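Local coordinates for extracellular ligand-binding receptor (Sphaerobacter thermophilus, PDB 4ZPJ), which probably binds a small solute and delivers it to an ABC transporter, as a substrate-binding protein of the leucine-binding protein family, at residues A[269-274]-A[296-301]; A[68-73]-A[149-154]; A[82-87]-A[340-345]. One frame throughout, in Å; residues are numbered along the deposited sequence. Where two conformers were deposited one is given.

Contact 1. Residues A[269-274]-A[296-301]; sequences QYQEFG and IGDAAL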
loop_
_atom_site.group_PDB
_atom_site.type_symbol
_atom_site.label_atom_id
_atom_site.label_comp_id
_atom_site.label_asym_id
_atom_site.label_seq_id
_atom_site.Cartn_x
_atom_site.Cartn_y
_atom_site.Cartn_z
ATOM N N GLN A 269 -2.562 -23.475 2.866
ATOM C CA GLN A 269 -1.827 -24.727 2.621
ATOM C C GLN A 269 -0.594 -24.805 3.509
ATOM O O GLN A 269 -0.157 -25.878 3.919
ATOM C CB GLN A 269 -1.472 -24.907 1.143
ATOM C CG GLN A 269 -2.717 -24.979 0.234
ATOM C CD GLN A 269 -2.366 -25.078 -1.252
ATOM O OE1 GLN A 269 -1.250 -25.425 -1.627
ATOM N NE2 GLN A 269 -3.313 -24.756 -2.093
ATOM N N TYR A 270 -0.069 -23.655 3.846
ATOM C CA TYR A 270 1.013 -23.588 4.813
ATOM C C TYR A 270 0.580 -24.223 6.125
ATOM O O TYR A 270 1.343 -24.973 6.719
ATOM C CB TYR A 270 1.482 -22.151 4.989
ATOM C CG TYR A 270 2.784 -22.010 5.715
ATOM C CD1 TYR A 270 4.011 -22.057 5.018
ATOM C CD2 TYR A 270 2.821 -21.828 7.076
ATOM C CE1 TYR A 270 5.223 -21.910 5.674
ATOM C CE2 TYR A 270 4.030 -21.662 7.736
ATOM C CZ TYR A 270 5.220 -21.699 7.034
ATOM O OH TYR A 270 6.404 -21.582 7.704
ATOM N N GLN A 271 -0.658 -24.023 6.528
ATOM C CA GLN A 271 -1.120 -24.607 7.762
ATOM C C GLN A 271 -1.518 -26.044 7.589
ATOM O O GLN A 271 -1.153 -26.891 8.372
ATOM C CB GLN A 271 -2.313 -23.833 8.277
ATOM C CG GLN A 271 -2.952 -24.428 9.515
ATOM C CD GLN A 271 -4.361 -23.890 9.698
ATOM O OE1 GLN A 271 -5.146 -23.797 8.745
ATOM N NE2 GLN A 271 -4.681 -23.531 10.919
ATOM N N GLU A 272 -2.281 -26.320 6.547
ATOM C CA GLU A 272 -2.756 -27.679 6.286
ATOM C C GLU A 272 -1.632 -28.690 6.066
ATOM O O GLU A 272 -1.742 -29.835 6.470
ATOM C CB GLU A 272 -3.721 -27.684 5.080
ATOM C CG GLU A 272 -5.051 -27.030 5.419
ATOM C CD GLU A 272 -6.077 -27.117 4.304
ATOM O OE1 GLU A 272 -5.702 -27.270 3.114
ATOM O OE2 GLU A 272 -7.284 -27.015 4.629
ATOM N N PHE A 273 -0.548 -28.237 5.463
ATOM C CA PHE A 273 0.608 -29.092 5.135
ATOM C C PHE A 273 1.477 -29.291 6.376
ATOM O O PHE A 273 2.290 -30.197 6.415
ATOM C CB PHE A 273 1.398 -28.398 4.039
ATOM C CG PHE A 273 2.270 -29.280 3.213
ATOM C CD1 PHE A 273 1.724 -30.123 2.262
ATOM C CD2 PHE A 273 3.665 -29.168 3.290
ATOM C CE1 PHE A 273 2.546 -30.909 1.473
ATOM C CE2 PHE A 273 4.492 -29.943 2.500
ATOM C CZ PHE A 273 3.932 -30.817 1.586
ATOM N N GLY A 274 1.301 -28.471 7.414
ATOM C CA GLY A 274 1.947 -28.802 8.680
ATOM C C GLY A 274 3.080 -27.851 9.041
ATOM O O GLY A 274 3.612 -27.906 10.153
ATOM N N ILE A 296 -8.773 -16.669 5.114
ATOM C CA ILE A 296 -7.622 -17.271 5.709
ATOM C C ILE A 296 -8.096 -17.843 7.033
ATOM O O ILE A 296 -8.065 -19.076 7.288
ATOM C CB ILE A 296 -6.575 -16.225 6.079
ATOM C CG1 ILE A 296 -6.096 -15.429 4.868
ATOM C CG2 ILE A 296 -5.456 -16.864 6.874
ATOM C CD1 ILE A 296 -5.473 -16.274 3.837
ATOM N N GLY A 297 -8.490 -16.874 7.857
ATOM C CA GLY A 297 -8.889 -17.028 9.231
ATOM C C GLY A 297 -7.882 -17.724 10.094
ATOM O O GLY A 297 -6.898 -17.176 10.579
ATOM N N ASP A 298 -8.207 -18.964 10.298
ATOM C CA ASP A 298 -7.545 -19.782 11.221
ATOM C C ASP A 298 -6.068 -19.974 10.786
ATOM O O ASP A 298 -5.177 -20.085 11.624
ATOM C CB ASP A 298 -8.387 -21.065 11.275
ATOM C CG ASP A 298 -7.791 -22.111 12.117
ATOM O OD1 ASP A 298 -7.406 -21.833 13.275
ATOM O OD2 ASP A 298 -7.711 -23.225 11.578
ATOM N N ALA A 299 -5.790 -19.911 9.492
ATOM C CA ALA A 299 -4.439 -20.213 9.001
ATOM C C ALA A 299 -3.465 -19.126 9.377
ATOM O O ALA A 299 -2.328 -19.380 9.614
ATOM C CB ALA A 299 -4.436 -20.495 7.502
ATOM N N ALA A 300 -3.929 -17.915 9.555
ATOM C CA ALA A 300 -3.016 -16.850 9.914
ATOM C C ALA A 300 -3.037 -16.522 11.403
ATOM O O ALA A 300 -2.380 -15.615 11.807
ATOM C CB ALA A 300 -3.326 -15.613 9.104
ATOM N N LEU A 301 -3.749 -17.272 12.231
ATOM C CA LEU A 301 -3.826 -16.917 13.655
ATOM C C LEU A 301 -2.475 -16.899 14.341
ATOM O O LEU A 301 -1.735 -17.881 14.257
ATOM C CB LEU A 301 -4.762 -17.865 14.360
ATOM C CG LEU A 301 -5.387 -17.594 15.718
ATOM C CD1 LEU A 301 -6.149 -16.277 15.769
ATOM C CD2 LEU A 301 -6.339 -18.753 16.060
#
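Gln271, on the last turns of helix 261-272, reaches across to Asp298 and Ala299 in the loop that follows helix 293-296. The helix is the crossover between the adjacent parallel strands 252-256 and 281-283, and the loop leads on to strand 304-307. The polar part is a single hydrogen bond: Gln271 NE2 donates to Asp298 OD2 at 3.1 Å, with an N-H...O angle of 157°. OD2 lies somewhat tilted from the amide plane of Gln271, and the donor arrives steeply over the carboxylate, 69° out of its plane; the two flat groups are well turned from each other. The side chains cross at about a right angle. Gln271 gets there with CG anti to the backbone N (chi1 175°) and the chain extended beyond it, which carries the amide away from its helix and over the loop.

The remaining contacts are van der Waals ones with Ala299. Gln271 OE1 rests beside the methyl of Ala299, 3.6 Å from its CB, and Gln271 CD comes to 3.7 Å from Ala299 CA. Nearer the helix, Gln271 CB meets Ala299 CB at 4.0 Å, so CB, CD and OE1 of the glutamine lie against the alanine. Their CA atoms, 5.6 Å apart, are the nearest pair across the two segments.

Around the contact, Lys276 NZ bonds to the carbonyl oxygens of Ala299 and Leu301, and the side chain of Gln271 also touches Lys276. The lysine therefore ties the turn after helix 261-272 to the same loop.

The amide orientation suits its neighbours: the N-H side faces the carboxylate and the carbonyl oxygen faces carbon, whereas a flipped amide would set oxygen against oxygen. Because Asp298 is exposed and is met from above its plane, the bond is probably a modest one, with the cover over buried Ala299 contributing alongside it.

Contact 2. Residues A[68-73]-A[149-154]; sequences GVNGEG and VTNAGL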
loop_
_atom_site.group_PDB
_atom_site.type_symbol
_atom_site.label_atom_id
_atom_site.label_comp_id
_atom_site.label_asym_id
_atom_site.label_seq_id
_atom_site.Cartn_x
_atom_site.Cartn_y
_atom_site.Cartn_z
ATOM N N GLY A 68 -9.518 -4.635 -10.373
ATOM C CA GLY A 68 -10.493 -3.610 -10.083
ATOM C C GLY A 68 -10.834 -3.440 -8.647
ATOM O O GLY A 68 -11.141 -2.360 -8.197
ATOM N N VAL A 69 -10.794 -4.512 -7.909
ATOM C CA VAL A 69 -11.006 -4.442 -6.462
ATOM C C VAL A 69 -10.056 -3.441 -5.743
ATOM O O VAL A 69 -10.457 -2.810 -4.766
ATOM C CB VAL A 69 -10.977 -5.868 -5.856
ATOM C CG1 VAL A 69 -10.652 -5.867 -4.370
ATOM C CG2 VAL A 69 -12.332 -6.533 -6.110
ATOM N N ASN A 70 -8.833 -3.283 -6.253
ATOM C CA ASN A 70 -7.840 -2.372 -5.692
ATOM C C ASN A 70 -8.153 -0.915 -6.042
ATOM O O ASN A 70 -8.194 -0.027 -5.160
ATOM C CB ASN A 70 -6.463 -2.760 -6.203
ATOM C CG ASN A 70 -5.352 -1.914 -5.598
ATOM O OD1 ASN A 70 -5.375 -0.669 -5.599
ATOM N ND2 ASN A 70 -4.366 -2.585 -5.090
ATOM N N GLY A 71 -8.457 -0.661 -7.313
ATOM C CA GLY A 71 -8.893 0.689 -7.659
ATOM C C GLY A 71 -10.157 1.143 -6.930
ATOM O O GLY A 71 -10.236 2.282 -6.443
ATOM N N GLU A 72 -11.143 0.249 -6.868
ATOM C CA GLU A 72 -12.387 0.497 -6.127
ATOM C C GLU A 72 -12.085 0.938 -4.671
ATOM O O GLU A 72 -12.707 1.882 -4.148
ATOM C CB GLU A 72 -13.306 -0.722 -6.140
ATOM C CG GLU A 72 -13.898 -1.164 -7.502
ATOM C CD GLU A 72 -14.939 -0.215 -8.030
ATOM O OE1 GLU A 72 -15.109 0.812 -7.362
ATOM O OE2 GLU A 72 -15.556 -0.454 -9.117
ATOM N N GLY A 73 -11.136 0.263 -4.031
ATOM C CA GLY A 73 -10.756 0.589 -2.643
ATOM C C GLY A 73 -10.142 1.972 -2.553
ATOM O O GLY A 73 -10.429 2.745 -1.652
ATOM N N VAL A 149 0.105 9.394 -6.390
ATOM C CA VAL A 149 -0.011 7.960 -6.569
ATOM C C VAL A 149 -0.551 7.272 -5.336
ATOM O O VAL A 149 0.038 7.364 -4.249
ATOM C CB VAL A 149 1.326 7.359 -6.930
ATOM C CG1 VAL A 149 1.210 5.845 -7.045
ATOM C CG2 VAL A 149 1.740 7.943 -8.268
ATOM N N THR A 150 -1.687 6.582 -5.502
ATOM C CA THR A 150 -2.359 5.981 -4.352
ATOM C C THR A 150 -2.107 4.479 -4.228
ATOM O O THR A 150 -2.494 3.861 -3.223
ATOM C CB THR A 150 -3.872 6.271 -4.396
ATOM O OG1 THR A 150 -4.422 5.820 -5.647
ATOM C CG2 THR A 150 -4.119 7.777 -4.307
ATOM N N ASN A 151 -1.464 3.862 -5.218
ATOM C CA ASN A 151 -1.197 2.426 -5.081
ATOM C C ASN A 151 0.121 2.016 -5.643
ATOM O O ASN A 151 1.013 1.787 -4.877
ATOM C CB ASN A 151 -2.337 1.573 -5.645
ATOM C CG ASN A 151 -2.192 0.115 -5.277
ATOM O OD1 ASN A 151 -2.274 -0.272 -4.073
ATOM N ND2 ASN A 151 -1.847 -0.674 -6.251
ATOM N N ALA A 152 0.258 1.937 -6.963
ATOM C CA ALA A 152 1.478 1.509 -7.652
ATOM C C ALA A 152 2.771 1.660 -6.825
ATOM O O ALA A 152 3.260 2.766 -6.635
ATOM C CB ALA A 152 1.619 2.275 -8.952
ATOM N N GLY A 153 3.330 0.550 -6.363
ATOM C CA GLY A 153 4.401 0.597 -5.345
ATOM C C GLY A 153 5.792 0.489 -5.971
ATOM O O GLY A 153 6.816 0.469 -5.251
ATOM N N LEU A 154 5.819 0.411 -7.296
ATOM C CA LEU A 154 7.077 0.477 -8.098
ATOM C C LEU A 154 8.214 1.278 -7.430
ATOM O O LEU A 154 8.144 2.510 -7.306
ATOM C CB LEU A 154 6.778 1.104 -9.474
ATOM C CG LEU A 154 7.931 1.085 -10.477
ATOM C CD1 LEU A 154 8.315 -0.353 -10.825
ATOM C CD2 LEU A 154 7.618 1.863 -11.759
#
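Asn70, in the first turns of helix 68-84, meets Asn151 in the loop after strand 147-149, amide against amide. The CA atoms of the two residues are 8.2 Å apart, and the side chains come from opposite directions to fill that distance. Following Asn70 outward, CB leaves the helix toward the loop. With CG anti to the backbone N (chi1 -176°), the amide is carried straight on from the helix surface. Asn70 CG then lies 3.8 Å from Asn151 CG, so the two amide carbons approach at van der Waals range.

At the tip the branches part. Asn70 OD1 sits 3.3 Å from Asn151 CG, an oxygen set close to the carbon of another carbonyl, where a mild dipolar attraction is likely. Asn70 ND2 donates to Asn151 OD1 at 3.3 Å, a weak hydrogen bond although its N-H...O angle of 157° is fairly straight. The amide planes stand 72° apart, so the groups do not pair side by side. Like also faces like: the donors Asn70 ND2 and Asn151 ND2 are 3.4 Å apart and the acceptors Asn70 OD1 and Asn151 OD1 3.5 Å, which probably offsets part of that attraction.

Asn151 is held more firmly from another quarter, because its ND2 donates to the carbonyl of Thr128, in the loop after strand 123-126. Asn70 also touches Thr128. With an alanine here, Asn151 OD1 would probably lose its weak donor from helix 68-84, leaving the amide of Asn151 without its partner there.

Helix 68-84 follows strand 55-61, and the loops carrying Thr128 and Asn151 leave the parallel strands 123-126 and 147-149. Such a meeting of a helix start with loops at the C-terminal ends of parallel strands is typical of the alpha/beta lobes of periplasmic binding proteins.

Contact 3. Residues A[82-87]-A[340-345]; sequences LDQAGM and AGYIGG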
loop_
_atom_site.group_PDB
_atom_site.type_symbol
_atom_site.label_atom_id
_atom_site.label_comp_id
_atom_site.label_asym_id
_atom_site.label_seq_id
_atom_site.Cartn_x
_atom_site.Cartn_y
_atom_site.Cartn_z
ATOM N N LEU A 82 -12.529 13.459 0.545
ATOM C CA LEU A 82 -12.932 14.701 -0.052
ATOM C C LEU A 82 -14.308 15.158 0.455
ATOM O O LEU A 82 -14.538 16.350 0.658
ATOM C CB LEU A 82 -12.874 14.643 -1.584
ATOM C CG LEU A 82 -11.414 14.479 -2.038
ATOM C CD1 LEU A 82 -11.293 14.113 -3.504
ATOM C CD2 LEU A 82 -10.596 15.717 -1.738
ATOM N N ASP A 83 -15.207 14.231 0.698
ATOM C CA ASP A 83 -16.484 14.580 1.301
ATOM C C ASP A 83 -16.376 15.114 2.730
ATOM O O ASP A 83 -17.089 16.030 3.079
ATOM C CB ASP A 83 -17.458 13.387 1.244
ATOM C CG ASP A 83 -17.954 13.126 -0.159
ATOM O OD1 ASP A 83 -17.655 14.007 -0.979
ATOM O OD2 ASP A 83 -18.668 12.116 -0.457
ATOM N N GLN A 84 -15.475 14.581 3.557
ATOM C CA GLN A 84 -15.338 15.134 4.924
ATOM C C GLN A 84 -14.886 16.571 4.896
ATOM O O GLN A 84 -15.245 17.345 5.775
ATOM C CB GLN A 84 -14.345 14.366 5.753
ATOM C CG GLN A 84 -14.804 12.991 6.013
ATOM C CD GLN A 84 -13.839 12.242 6.872
ATOM O OE1 GLN A 84 -14.282 11.516 7.732
ATOM N NE2 GLN A 84 -12.517 12.453 6.690
ATOM N N ALA A 85 -14.082 16.896 3.884
ATOM C CA ALA A 85 -13.635 18.250 3.621
ATOM C C ALA A 85 -14.687 19.110 2.907
ATOM O O ALA A 85 -14.435 20.267 2.635
ATOM C CB ALA A 85 -12.373 18.184 2.777
ATOM N N GLY A 86 -15.849 18.561 2.566
ATOM C CA GLY A 86 -16.921 19.388 1.939
ATOM C C GLY A 86 -16.892 19.551 0.426
ATOM O O GLY A 86 -17.763 20.225 -0.145
HETATM N N MSE A 87 -15.928 18.927 -0.257
HETATM C CA MSE A 87 -15.877 18.968 -1.747
HETATM C C MSE A 87 -15.810 20.385 -2.298
HETATM O O MSE A 87 -16.262 20.682 -3.390
HETATM C CB MSE A 87 -17.063 18.187 -2.381
HETATM C CG MSE A 87 -16.882 16.668 -2.341
HETATM SE SE MSE A 87 -15.504 16.132 -3.657
HETATM C CE MSE A 87 -16.447 14.503 -4.310
ATOM N N ALA A 340 -5.174 3.831 1.857
ATOM C CA ALA A 340 -4.255 4.552 0.981
ATOM C C ALA A 340 -4.969 5.613 0.121
ATOM O O ALA A 340 -4.448 6.723 -0.034
ATOM C CB ALA A 340 -3.483 3.574 0.094
ATOM N N GLY A 341 -6.172 5.297 -0.366
ATOM C CA GLY A 341 -7.054 6.279 -1.013
ATOM C C GLY A 341 -7.450 7.441 -0.108
ATOM O O GLY A 341 -7.432 8.613 -0.507
ATOM N N TYR A 342 -7.786 7.127 1.119
ATOM C CA TYR A 342 -8.115 8.145 2.090
ATOM C C TYR A 342 -6.971 9.168 2.320
ATOM O O TYR A 342 -7.163 10.366 2.304
ATOM C CB TYR A 342 -8.517 7.447 3.389
ATOM C CG TYR A 342 -8.922 8.413 4.431
ATOM C CD1 TYR A 342 -10.172 9.039 4.371
ATOM C CD2 TYR A 342 -8.062 8.734 5.475
ATOM C CE1 TYR A 342 -10.572 9.960 5.328
ATOM C CE2 TYR A 342 -8.440 9.682 6.400
ATOM C CZ TYR A 342 -9.694 10.275 6.332
ATOM O OH TYR A 342 -10.033 11.174 7.305
ATOM N N ILE A 343 -5.761 8.682 2.467
ATOM C CA ILE A 343 -4.587 9.549 2.600
ATOM C C ILE A 343 -4.410 10.385 1.325
ATOM O O ILE A 343 -4.022 11.567 1.375
ATOM C CB ILE A 343 -3.317 8.699 2.861
ATOM C CG1 ILE A 343 -3.454 7.872 4.134
ATOM C CG2 ILE A 343 -2.054 9.566 2.877
ATOM C CD1 ILE A 343 -3.380 8.667 5.432
ATOM N N GLY A 344 -4.633 9.790 0.168
ATOM C CA GLY A 344 -4.646 10.597 -1.064
ATOM C C GLY A 344 -5.563 11.839 -0.929
ATOM O O GLY A 344 -5.215 12.973 -1.280
ATOM N N GLY A 345 -6.786 11.594 -0.504
ATOM C CA GLY A 345 -7.786 12.628 -0.490
ATOM C C GLY A 345 -7.522 13.685 0.546
ATOM O O GLY A 345 -7.847 14.855 0.300
#
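The C-terminal end of helix 68-84 packs on helix 336-354, with Leu82 and Gln84 facing Gly345 and Tyr342. That end is closed by a Schellman motif, in which Gly86 takes positive phi while Met87 N bonds to Leu82 O and Gly86 N to Asp83 O.

The polar link is Gln84 NE2 to Tyr342 OH, a hydrogen bond of 2.9 Å bent to an N-H...O angle of 143°. The hydroxyl oxygen lies close to the amide plane of Gln84. At the tyrosine, NE2 arrives at the ring edge and in its plane, also 3.4 Å from Tyr342 CE1, with amide and ring planes 80° apart. Tyr342 has CG anti to the backbone N (chi1 -178°), which swings the ring out to the end of the neighbouring helix.

The second touch brings methyl to backbone: Leu82 CD2 lies 3.5 Å from Gly345 O. With no side chain on Gly345, the CA atoms of Leu82 and Gly345 approach to 5.6 Å.

Phe321 also meets the tyrosine ring, at a slant, and its helix 316-328 supplies the zinc ligands Glu317 and Glu320. A bound zinc ion lies about 6 Å from the Tyr342 side chain, and the side chain of Glu317 is also about 6 Å from it.

Gln84 NE2 donates its N-H to the hydroxyl oxygen, which accepts this bond. The bond joins an exposed glutamine to a buried tyrosine, while Leu82 and Gly345 meet through a methyl and a carbonyl oxygen, with no side chain on the glycine.

Contacts 2 and 3 share helix 68-84, one at its start and the other at its end, with centres 15 Å apart. They touch directly where Thr150 O meets Ala340 CB at 3.5 Å, so the loop of contact 2 abuts the helix of contact 3. Contact 1 stands apart, its centre 27 Å from that of contact 2 and 36 Å from that of contact 3, and lies opposite contact 3 across the chain's centre. Along the sequence it is nested within the loop closed by contact 3. A zinc ion lies about 6 Å from the side chain of Tyr342 of contact 3, whereas that of Gln271 of contact 1 is about 14 Å from one.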